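C-domain type II peptide synthetase (Streptomyces globisporus, PDB 4ZNM) is a free-standing (type II) condensation-domain protein of the peptide synthetase class, with the two-lobed fold shared by the clan of CoA-dependent acyltransferases. Local coordinates at residues His157-Asp161 / Val307-Ile311; Phe22-Phe26 / Pro346-Leu350. All blocks are in the same frame, centred on the assembly; numbering follows the deposited sequence.

Contact 1 of 2, residues His157-Asp161 / Val307-Ile311; sequences HTAAD and VGSFI
OD2 of D161 accepts the backbone N-H of F310 at 2.8 Å, close to straight (165° at the hydrogen) but arriving from above the carboxylate plane. D161 closes the HHxxxD signature of condensation domains, which starts at H156, the last residue of strand 148-156, and runs through the loop to the N-cap of helix 162-180. The other oxygen, OD1, caps this helix at A164 N and forms a salt bridge with R298, so three groups fix the rotation of the carboxylate. The side chain leaves the backbone toward 307-311, and its chi1 of 55° sets CG between its own N and carbonyl carbon. R298 also makes a cation-pi contact with F310, whose ring edge faces OD2, with ring and carboxylate planes 41° apart.

The backbones meet through carbonyls. D161 N donates to G308 O at 3.2 Å from well above the carbonyl plane, and A160 CA adds a C-H contact to the same oxygen. In the other direction G308 CA approaches A159 O to 3.1 Å in a CA-H...O contact.

Within its own loop, H157 ND1 donates to A160 O at 2.8 Å, nearly in the imidazole plane, which pins the ring; Y46 stacks on it as well. The seam is completed by two waters. One gives a hydrogen to T158 O and takes one from S309 N at 2.8 Å. The second donates to H157 O at 2.7 Å, hydrogen-bonds S309 OG, and sits 3.4 Å above the centre of the H157 ring.

Contact 2 of 2, residues Phe22-Phe26 / Pro346-Leu350; sequences FHQEF and PFSRL
F22 lies side by side with the P346 ring, CD2 touching both CB and CG of the proline at 3.5 Å, where the N-terminal helix 22-28 meets the short helix 347-350 of the condensation-domain fold. The second apolar pair is F26 with F347: their CD1 atoms come within 3.7 Å and the ring planes are 81° apart, an oblique meeting. Each of these two rings also touches F313 of strand 312-319, so the strand's start joins the aromatic cluster.

Between ring and charge, R349 bends at chi2 (-63°) and brings its guanidinium to the rim of F22. Here the aromatic edge sits on the cation's flat face: F22 CE1 is 3.3 Å above the guanidinium plane and NH1 lies in the plane of the ring. CG of the arginine lies over one face of the same phenyl, nearest CE1.

A single direct hydrogen bond crosses the contact. S348 OG donates to E25 OE1 at 3.0 Å, on the anti side and 27° out of the carboxylate plane; OE2 is taken by a salt bridge to R201. A water accepts from S348 N at 2.9 Å and donates weakly to F22 O.

P346 occupies the N-cap of helix 347-350, with its O receiving R349 N and L350 N, while F347 N bonds N312 OD1. R349 NH1 and R201 NH1 are like charges lying close together, and E25 OE1 is 4.8 Å from R349 NE, so the glutamate's negative charge probably offsets part of the repulsion between the two arginines.

How the contacts relate
Helix 22-28 serves both contacts, whose centres are 13 Å apart. F22, E25 and F26 touch 346-350 in contact 2, whereas H23 and Q24 are directed at contact 1. Q24 NE2 lies 3.1 Å from T158 O, a probable hydrogen bond to the signature loop, and H23 packs on 307-311, with ND1 3.0 Å from I311 O and NE2 3.3 Å from S309 OG. Along the chain, contact 1 is nested inside the loop closed by contact 2. N312, directly after contact 1, bonds F347 N of contact 2. A sodium ion, probably the one bound at S130, E133 and P135, lies about 9 Å from the T158 side chain.

Contact 1 of 2, residues His157-Asp161 / Val307-Ile311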
loop_
_atom_site.group_PDB
_atom_site.type_symbol
_atom_site.label_atom_id
_atom_site.label_comp_id
_atom_site.label_asym_id
_atom_site.label_seq_id
_atom_site.Cartn_x
_atom_site.Cartn_y
_atom_site.Cartn_z
ATOM N N HIS A 157 -7.012 3.893 6.187
ATOM C CA HIS A 157 -5.654 3.923 5.661
ATOM C C HIS A 157 -4.885 5.176 6.112
ATOM O O HIS A 157 -3.671 5.303 5.856
ATOM C CB HIS A 157 -5.761 3.774 4.146
ATOM C CG HIS A 157 -4.476 3.415 3.452
ATOM N ND1 HIS A 157 -3.330 3.017 4.114
ATOM C CD2 HIS A 157 -4.167 3.406 2.137
ATOM C CE1 HIS A 157 -2.376 2.777 3.234
ATOM N NE2 HIS A 157 -2.856 3.008 2.026
ATOM N N THR A 158 -5.579 6.101 6.794
ATOM C CA THR A 158 -4.888 7.158 7.549
ATOM C C THR A 158 -4.287 6.607 8.840
ATOM O O THR A 158 -3.388 7.217 9.415
ATOM C CB THR A 158 -5.839 8.359 7.940
ATOM O OG1 THR A 158 -6.956 7.865 8.703
ATOM C CG2 THR A 158 -6.333 9.131 6.712
ATOM N N ALA A 159 -4.778 5.441 9.276
ATOM C CA ALA A 159 -4.416 4.845 10.552
ATOM C C ALA A 159 -3.419 3.683 10.418
ATOM O O ALA A 159 -2.771 3.335 11.380
ATOM C CB ALA A 159 -5.681 4.343 11.259
ATOM N N ALA A 160 -3.330 3.068 9.243
ATOM C CA ALA A 160 -2.530 1.860 9.052
ATOM C C ALA A 160 -2.098 1.721 7.622
ATOM O O ALA A 160 -2.875 1.967 6.708
ATOM C CB ALA A 160 -3.350 0.610 9.487
ATOM N N ASP A 161 -0.838 1.361 7.432
ATOM C CA ASP A 161 -0.326 0.906 6.147
ATOM C C ASP A 161 -0.127 -0.638 6.129
ATOM O O ASP A 161 -0.530 -1.332 7.069
ATOM C CB ASP A 161 0.988 1.641 5.814
ATOM C CG ASP A 161 2.076 1.515 6.924
ATOM O OD1 ASP A 161 2.027 0.579 7.766
ATOM O OD2 ASP A 161 3.022 2.360 6.908
ATOM N N VAL A 307 1.732 0.706 14.994
ATOM C CA VAL A 307 0.613 0.867 14.061
ATOM C C VAL A 307 0.449 2.332 13.711
ATOM O O VAL A 307 0.380 3.231 14.575
ATOM C CB VAL A 307 -0.674 0.240 14.642
ATOM C CG1 VAL A 307 -1.906 0.514 13.760
ATOM C CG2 VAL A 307 -0.473 -1.262 14.822
ATOM N N GLY A 308 0.428 2.566 12.407
ATOM C CA GLY A 308 0.274 3.884 11.825
ATOM C C GLY A 308 0.511 3.791 10.316
ATOM O O GLY A 308 0.849 2.729 9.801
ATOM N N SER A 309 0.354 4.889 9.605
ATOM C CA SER A 309 0.683 4.920 8.183
ATOM C C SER A 309 1.954 5.751 7.970
ATOM O O SER A 309 1.957 6.984 8.035
ATOM C CB SER A 309 -0.506 5.451 7.389
ATOM O OG SER A 309 -0.247 5.330 6.013
ATOM N N PHE A 310 3.039 5.037 7.696
ATOM C CA PHE A 310 4.386 5.588 7.613
ATOM C C PHE A 310 4.842 5.871 6.196
ATOM O O PHE A 310 5.893 6.457 6.003
ATOM C CB PHE A 310 5.381 4.590 8.257
ATOM C CG PHE A 310 5.322 4.565 9.755
ATOM C CD1 PHE A 310 4.215 4.070 10.408
ATOM C CD2 PHE A 310 6.388 5.010 10.508
ATOM C CE1 PHE A 310 4.162 4.035 11.789
ATOM C CE2 PHE A 310 6.336 4.981 11.882
ATOM C CZ PHE A 310 5.223 4.500 12.524
ATOM N N ILE A 311 4.109 5.393 5.196
ATOM C CA ILE A 311 4.666 5.354 3.853
ATOM C C ILE A 311 4.904 6.779 3.338
ATOM O O ILE A 311 4.243 7.729 3.774
ATOM C CB ILE A 311 3.781 4.554 2.893
ATOM C CG1 ILE A 311 2.357 5.102 2.863
ATOM C CG2 ILE A 311 3.829 3.057 3.267
ATOM C CD1 ILE A 311 1.449 4.345 1.873
HETATM O O HOH W 1 -2.268 6.249 3.694
HETATM O O HOH W 2 -1.054 7.012 10.784
#

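Contact 2 of 2, residues Phe22-Phe26 / Pro346-Leu350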
loop_
_atom_site.group_PDB
_atom_site.type_symbol
_atom_site.label_atom_id
_atom_site.label_comp_id
_atom_site.label_asym_id
_atom_site.label_seq_id
_atom_site.Cartn_x
_atom_site.Cartn_y
_atom_site.Cartn_z
ATOM N N PHE A 22 3.524 13.882 8.807
ATOM C CA PHE A 22 3.894 14.298 7.468
ATOM C C PHE A 22 3.111 13.519 6.420
ATOM O O PHE A 22 2.647 14.101 5.420
ATOM C CB PHE A 22 5.401 14.130 7.245
ATOM C CG PHE A 22 6.247 15.126 7.983
ATOM C CD1 PHE A 22 5.841 16.447 8.128
ATOM C CD2 PHE A 22 7.470 14.758 8.502
ATOM C CE1 PHE A 22 6.626 17.366 8.782
ATOM C CE2 PHE A 22 8.265 15.680 9.167
ATOM C CZ PHE A 22 7.842 16.985 9.299
ATOM N N HIS A 23 2.899 12.224 6.644
ATOM C CA HIS A 23 2.135 11.482 5.687
ATOM C C HIS A 23 0.701 12.020 5.608
ATOM O O HIS A 23 0.133 12.123 4.538
ATOM C CB HIS A 23 2.099 10.007 6.031
ATOM C CG HIS A 23 1.237 9.214 5.108
ATOM N ND1 HIS A 23 1.525 9.064 3.765
ATOM C CD2 HIS A 23 0.075 8.548 5.323
ATOM C CE1 HIS A 23 0.593 8.316 3.198
ATOM N NE2 HIS A 23 -0.297 7.987 4.118
ATOM N N GLN A 24 0.109 12.317 6.748
ATOM C CA GLN A 24 -1.259 12.821 6.770
ATOM C C GLN A 24 -1.331 14.224 6.106
ATOM O O GLN A 24 -2.316 14.545 5.439
ATOM C CB GLN A 24 -1.772 12.833 8.207
ATOM C CG GLN A 24 -2.069 11.391 8.676
ATOM C CD GLN A 24 -2.297 11.238 10.166
ATOM O OE1 GLN A 24 -1.982 12.129 10.947
ATOM N NE2 GLN A 24 -2.814 10.064 10.570
ATOM N N GLU A 25 -0.291 15.034 6.274
ATOM C CA GLU A 25 -0.162 16.303 5.525
ATOM C C GLU A 25 -0.175 16.090 4.008
ATOM O O GLU A 25 -0.824 16.827 3.248
ATOM C CB GLU A 25 1.139 17.027 5.880
ATOM C CG GLU A 25 1.141 17.717 7.205
ATOM C CD GLU A 25 2.429 18.509 7.469
ATOM O OE1 GLU A 25 3.304 18.650 6.566
ATOM O OE2 GLU A 25 2.549 18.987 8.613
ATOM N N PHE A 26 0.585 15.100 3.569
ATOM C CA PHE A 26 0.578 14.718 2.165
ATOM C C PHE A 26 -0.854 14.390 1.739
ATOM O O PHE A 26 -1.308 14.861 0.719
ATOM C CB PHE A 26 1.541 13.540 1.935
ATOM C CG PHE A 26 1.318 12.789 0.652
ATOM C CD1 PHE A 26 1.833 13.244 -0.531
ATOM C CD2 PHE A 26 0.617 11.604 0.650
ATOM C CE1 PHE A 26 1.643 12.539 -1.676
ATOM C CE2 PHE A 26 0.418 10.908 -0.507
ATOM C CZ PHE A 26 0.937 11.366 -1.660
ATOM N N PRO A 346 10.384 13.620 3.840
ATOM C CA PRO A 346 8.918 13.622 3.801
ATOM C C PRO A 346 8.431 14.507 2.668
ATOM O O PRO A 346 8.812 15.691 2.607
ATOM C CB PRO A 346 8.509 14.197 5.163
ATOM C CG PRO A 346 9.775 14.326 5.961
ATOM C CD PRO A 346 10.906 14.334 5.018
ATOM N N PHE A 347 7.590 13.954 1.796
ATOM C CA PHE A 347 7.232 14.640 0.572
ATOM C C PHE A 347 6.608 16.022 0.815
ATOM O O PHE A 347 6.845 16.937 0.042
ATOM C CB PHE A 347 6.278 13.783 -0.267
ATOM C CG PHE A 347 6.048 14.326 -1.653
ATOM C CD1 PHE A 347 4.834 14.850 -2.013
ATOM C CD2 PHE A 347 7.060 14.318 -2.592
ATOM C CE1 PHE A 347 4.614 15.351 -3.301
ATOM C CE2 PHE A 347 6.844 14.810 -3.871
ATOM C CZ PHE A 347 5.623 15.329 -4.216
ATOM N N SER A 348 5.810 16.175 1.872
ATOM C CA SER A 348 5.144 17.450 2.133
ATOM C C SER A 348 6.166 18.566 2.410
ATOM O O SER A 348 5.888 19.741 2.162
ATOM C CB SER A 348 4.163 17.322 3.310
ATOM O OG SER A 348 4.884 17.114 4.508
ATOM N N ARG A 349 7.355 18.189 2.869
ATOM C CA ARG A 349 8.470 19.126 3.038
ATOM C C ARG A 349 9.340 19.302 1.785
ATOM O O ARG A 349 10.007 20.320 1.611
ATOM C CB ARG A 349 9.370 18.664 4.200
ATOM C CG ARG A 349 8.744 18.851 5.586
ATOM C CD ARG A 349 8.465 20.325 5.918
ATOM N NE ARG A 349 7.683 20.469 7.148
ATOM C CZ ARG A 349 8.202 20.604 8.368
ATOM N NH1 ARG A 349 7.396 20.726 9.420
ATOM N NH2 ARG A 349 9.521 20.608 8.544
ATOM N N LEU A 350 9.358 18.291 0.934
ATOM C CA LEU A 350 10.149 18.355 -0.283
ATOM C C LEU A 350 9.438 19.183 -1.357
ATOM O O LEU A 350 10.058 19.973 -2.030
ATOM C CB LEU A 350 10.427 16.952 -0.807
ATOM C CG LEU A 350 10.972 16.830 -2.236
ATOM C CD1 LEU A 350 12.230 17.664 -2.362
ATOM C CD2 LEU A 350 11.259 15.397 -2.621
HETATM O O HOH W 3 4.832 13.982 3.504
#